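Local atomic coordinates of carbonic anhydrase (Glaciozyma antarctica, PDB entry 5ZTP), a protein that probably catalyses the reversible hydration of carbon dioxide to bicarbonate, as a carbonic anhydrase of a cold-adapted yeast. Residues 64-78 with 136-148. Residues are numbered along the deposited sequence; the frame is centred on the assembly and turned at random.
Sequences GRASDALRSLVISQE and EDVAFLKNHPLIL
One face of the H144 imidazole is covered by L70, whose CD1 sits almost over the ring centre, 3.6 Å from the centroid and 9° off the normal, a CH-pi contact. At the ring edge, in plane, ND1 accepts a hydrogen bond from the L146 N-H (N to ND1 3.2 Å), within the type I turn from H144 to I147; F140 CE1 also lies in plane at the edge. A phenylalanine in place of H144 has no ring nitrogen, and would probably leave the L146 N-H without its acceptor. F140 turns its ring edge to the CB of A66, which also rests on L141. Helices 66-78 and 136-143, crossing at -39°, pack here beside the parallel strands of the beta-class carbonic anhydrase fold, with L73 CD1 meeting L141 CD2 at 3.6 Å. At one end the D137 carboxylate is shared: OD1 forms a salt bridge with R65 NH1 (2.7 Å), at the guanidinium edge, while the backbone N of A66 reaches OD2 at 3.0 Å from above the carboxylate plane. At the other, Q77, extended beyond CG (chi2 -155°), brings an in-plane lone pair of OE1 to the L148 N-H (N to OE1 2.8 Å); its NE2 hydrogen-bonds to T151 OG1. E78 crosses L148 at a slant, OE2 against CD2, and its OE1 salt-bridges R110 of the second subunit.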
# COMPACT_ATOMS: atom_id res chain seq x y z
N GLY A 64 -7.96 -1.37 -2.38
CA GLY A 64 -7.29 -0.56 -3.37
C GLY A 64 -8.02 0.76 -3.58
O GLY A 64 -8.07 1.28 -4.70
N ARG A 65 -8.54 1.32 -2.50
CA ARG A 65 -9.44 2.46 -2.61
C ARG A 65 -8.72 3.79 -2.65
O ARG A 65 -7.88 4.08 -1.81
CB ARG A 65 -10.46 2.47 -1.44
CG ARG A 65 -11.29 1.22 -1.35
CD ARG A 65 -12.09 1.02 -2.63
NE ARG A 65 -13.55 1.09 -2.41
CZ ARG A 65 -14.39 1.94 -3.01
NH1 ARG A 65 -13.95 2.85 -3.88
NH2 ARG A 65 -15.69 1.88 -2.70
N ALA A 66 -9.12 4.60 -3.63
CA ALA A 66 -8.57 5.93 -3.90
C ALA A 66 -8.66 6.84 -2.70
O ALA A 66 -7.66 7.50 -2.36
CB ALA A 66 -9.28 6.58 -5.08
N SER A 67 -9.84 6.92 -2.07
CA SER A 67 -10.07 7.89 -0.97
C SER A 67 -9.03 7.67 0.09
O SER A 67 -8.44 8.62 0.58
CB SER A 67 -11.48 7.77 -0.33
OG SER A 67 -11.74 6.50 0.28
N ASP A 68 -8.81 6.40 0.41
CA ASP A 68 -7.85 6.00 1.43
C ASP A 68 -6.42 6.32 1.06
O ASP A 68 -5.62 6.66 1.90
CB ASP A 68 -7.95 4.49 1.68
CG ASP A 68 -7.33 4.09 2.97
OD1 ASP A 68 -7.33 4.90 3.90
OD2 ASP A 68 -6.84 2.96 3.07
N ALA A 69 -6.15 6.21 -0.24
CA ALA A 69 -4.87 6.43 -0.88
C ALA A 69 -4.59 7.91 -1.16
O ALA A 69 -3.48 8.27 -1.56
CB ALA A 69 -4.84 5.67 -2.21
N LEU A 70 -5.57 8.76 -0.94
CA LEU A 70 -5.44 10.15 -1.33
C LEU A 70 -4.28 10.92 -0.65
O LEU A 70 -3.59 11.72 -1.26
CB LEU A 70 -6.76 10.85 -1.04
CG LEU A 70 -6.80 12.33 -1.37
CD1 LEU A 70 -7.23 12.53 -2.81
CD2 LEU A 70 -7.79 13.00 -0.44
N ARG A 71 -4.08 10.69 0.63
CA ARG A 71 -3.02 11.38 1.35
C ARG A 71 -1.65 10.99 0.77
O ARG A 71 -0.77 11.85 0.60
CB ARG A 71 -3.13 11.05 2.84
CG ARG A 71 -1.91 11.37 3.68
CD ARG A 71 -1.63 10.30 4.73
NE ARG A 71 -0.19 10.25 4.92
CZ ARG A 71 0.56 9.16 5.02
NH1 ARG A 71 0.06 7.94 4.99
NH2 ARG A 71 1.87 9.32 5.14
N SER A 72 -1.50 9.71 0.45
CA SER A 72 -0.26 9.21 -0.11
C SER A 72 -0.05 9.82 -1.49
O SER A 72 1.07 10.11 -1.88
CB SER A 72 -0.28 7.68 -0.21
OG SER A 72 -0.18 7.06 1.06
N LEU A 73 -1.16 10.01 -2.20
CA LEU A 73 -1.13 10.52 -3.57
C LEU A 73 -0.73 11.99 -3.60
O LEU A 73 0.08 12.43 -4.42
CB LEU A 73 -2.50 10.35 -4.23
CG LEU A 73 -2.81 8.95 -4.74
CD1 LEU A 73 -4.25 8.92 -5.21
CD2 LEU A 73 -1.87 8.59 -5.88
N VAL A 74 -1.31 12.75 -2.70
CA VAL A 74 -0.98 14.14 -2.62
C VAL A 74 0.52 14.27 -2.38
O VAL A 74 1.18 15.04 -3.04
CB VAL A 74 -1.87 14.82 -1.56
CG1 VAL A 74 -1.37 16.23 -1.23
CG2 VAL A 74 -3.31 14.86 -2.09
N ILE A 75 1.07 13.47 -1.49
CA ILE A 75 2.51 13.50 -1.26
C ILE A 75 3.30 13.03 -2.49
O ILE A 75 4.23 13.70 -2.92
CB ILE A 75 2.86 12.67 -0.01
CG1 ILE A 75 2.39 13.46 1.22
CG2 ILE A 75 4.35 12.36 0.06
CD1 ILE A 75 2.13 12.62 2.45
N SER A 76 2.90 11.92 -3.09
CA SER A 76 3.57 11.44 -4.31
C SER A 76 3.64 12.52 -5.41
O SER A 76 4.69 12.76 -5.96
CB SER A 76 2.90 10.15 -4.83
OG SER A 76 3.36 9.76 -6.10
N GLN A 77 2.52 13.18 -5.67
CA GLN A 77 2.45 14.25 -6.68
C GLN A 77 3.24 15.53 -6.35
O GLN A 77 4.11 15.95 -7.11
CB GLN A 77 1.00 14.66 -6.93
CG GLN A 77 0.14 13.60 -7.62
CD GLN A 77 -1.05 14.19 -8.37
OE1 GLN A 77 -1.63 15.21 -7.98
NE2 GLN A 77 -1.43 13.54 -9.45
N GLU A 78 2.87 16.14 -5.23
CA GLU A 78 3.29 17.53 -4.89
C GLU A 78 4.74 17.58 -4.40
O GLU A 78 5.43 18.59 -4.52
CB GLU A 78 2.38 18.12 -3.79
CG GLU A 78 0.87 17.94 -3.99
CD GLU A 78 0.28 18.86 -5.04
OE1 GLU A 78 0.68 20.02 -5.13
OE2 GLU A 78 -0.60 18.43 -5.80
N GLU A 136 -15.67 4.20 -10.29
CA GLU A 136 -15.89 5.16 -9.20
C GLU A 136 -14.58 5.73 -8.68
O GLU A 136 -14.44 6.94 -8.57
CB GLU A 136 -16.69 4.53 -8.04
CG GLU A 136 -18.20 4.71 -8.17
CD GLU A 136 -19.04 3.54 -7.65
OE1 GLU A 136 -19.01 3.26 -6.44
OE2 GLU A 136 -19.75 2.90 -8.46
N ASP A 137 -13.61 4.88 -8.36
CA ASP A 137 -12.30 5.40 -7.91
C ASP A 137 -11.54 6.23 -8.96
O ASP A 137 -10.94 7.23 -8.65
CB ASP A 137 -11.41 4.28 -7.40
CG ASP A 137 -11.66 3.97 -5.95
OD1 ASP A 137 -12.48 4.64 -5.30
OD2 ASP A 137 -11.00 3.07 -5.44
N VAL A 138 -11.55 5.80 -10.21
CA VAL A 138 -10.90 6.58 -11.24
C VAL A 138 -11.52 7.99 -11.33
O VAL A 138 -10.82 9.01 -11.21
CB VAL A 138 -11.01 5.88 -12.60
CG1 VAL A 138 -10.47 6.77 -13.71
CG2 VAL A 138 -10.26 4.58 -12.56
N ALA A 139 -12.83 8.02 -11.54
CA ALA A 139 -13.61 9.27 -11.65
C ALA A 139 -13.31 10.22 -10.49
O ALA A 139 -13.01 11.40 -10.70
CB ALA A 139 -15.09 8.94 -11.64
N PHE A 140 -13.45 9.68 -9.28
CA PHE A 140 -13.18 10.40 -8.05
C PHE A 140 -11.87 11.16 -8.16
O PHE A 140 -11.82 12.36 -7.88
CB PHE A 140 -13.17 9.38 -6.91
CG PHE A 140 -12.68 9.91 -5.60
CD1 PHE A 140 -13.45 10.75 -4.84
CD2 PHE A 140 -11.46 9.51 -5.10
CE1 PHE A 140 -13.01 11.21 -3.60
CE2 PHE A 140 -11.02 9.97 -3.87
CZ PHE A 140 -11.80 10.83 -3.12
N LEU A 141 -10.82 10.45 -8.57
CA LEU A 141 -9.48 11.02 -8.62
C LEU A 141 -9.38 12.00 -9.77
O LEU A 141 -8.74 13.03 -9.67
CB LEU A 141 -8.43 9.91 -8.78
CG LEU A 141 -8.14 8.97 -7.60
CD1 LEU A 141 -7.16 7.91 -8.05
CD2 LEU A 141 -7.58 9.74 -6.42
N LYS A 142 -10.04 11.66 -10.88
CA LYS A 142 -10.11 12.53 -12.03
C LYS A 142 -10.78 13.83 -11.72
O LYS A 142 -10.68 14.74 -12.51
CB LYS A 142 -10.88 11.88 -13.17
CG LYS A 142 -10.00 11.34 -14.27
CD LYS A 142 -10.75 10.41 -15.20
CE LYS A 142 -9.78 9.44 -15.85
NZ LYS A 142 -10.40 8.79 -17.04
N ASN A 143 -11.52 13.92 -10.62
CA ASN A 143 -12.12 15.20 -10.27
C ASN A 143 -11.68 15.76 -8.95
O ASN A 143 -12.08 16.85 -8.57
CB ASN A 143 -13.64 15.12 -10.42
CG ASN A 143 -14.04 14.98 -11.91
OD1 ASN A 143 -13.96 15.96 -12.71
ND2 ASN A 143 -14.42 13.74 -12.32
N HIS A 144 -10.78 15.07 -8.28
CA HIS A 144 -10.40 15.52 -6.99
C HIS A 144 -9.49 16.73 -7.13
O HIS A 144 -8.41 16.62 -7.73
CB HIS A 144 -9.72 14.44 -6.22
CG HIS A 144 -9.79 14.65 -4.75
ND1 HIS A 144 -9.16 15.70 -4.13
CD2 HIS A 144 -10.44 13.97 -3.78
CE1 HIS A 144 -9.40 15.65 -2.83
NE2 HIS A 144 -10.18 14.62 -2.60
N PRO A 145 -9.92 17.89 -6.57
CA PRO A 145 -9.21 19.14 -6.76
C PRO A 145 -7.79 19.13 -6.19
O PRO A 145 -6.94 19.89 -6.67
CB PRO A 145 -10.09 20.16 -6.01
CG PRO A 145 -10.81 19.35 -4.97
CD PRO A 145 -11.07 18.05 -5.64
N LEU A 146 -7.54 18.29 -5.19
CA LEU A 146 -6.19 18.07 -4.65
C LEU A 146 -5.27 17.19 -5.50
O LEU A 146 -4.14 17.00 -5.13
CB LEU A 146 -6.27 17.48 -3.26
CG LEU A 146 -6.21 18.48 -2.13
CD1 LEU A 146 -6.90 19.79 -2.46
CD2 LEU A 146 -6.81 17.83 -0.89
N ILE A 147 -5.78 16.64 -6.59
CA ILE A 147 -4.97 15.91 -7.58
C ILE A 147 -4.73 16.88 -8.71
O ILE A 147 -5.61 17.65 -9.06
CB ILE A 147 -5.73 14.71 -8.16
CG1 ILE A 147 -6.05 13.72 -7.07
CG2 ILE A 147 -4.93 14.01 -9.25
CD1 ILE A 147 -4.85 12.96 -6.59
N LEU A 148 -3.53 16.84 -9.28
CA LEU A 148 -3.19 17.83 -10.29
C LEU A 148 -4.00 17.64 -11.56
O LEU A 148 -4.26 16.52 -11.98
CB LEU A 148 -1.71 17.76 -10.62
CG LEU A 148 -0.77 18.01 -9.45
CD1 LEU A 148 0.65 17.72 -9.91
CD2 LEU A 148 -0.95 19.41 -8.87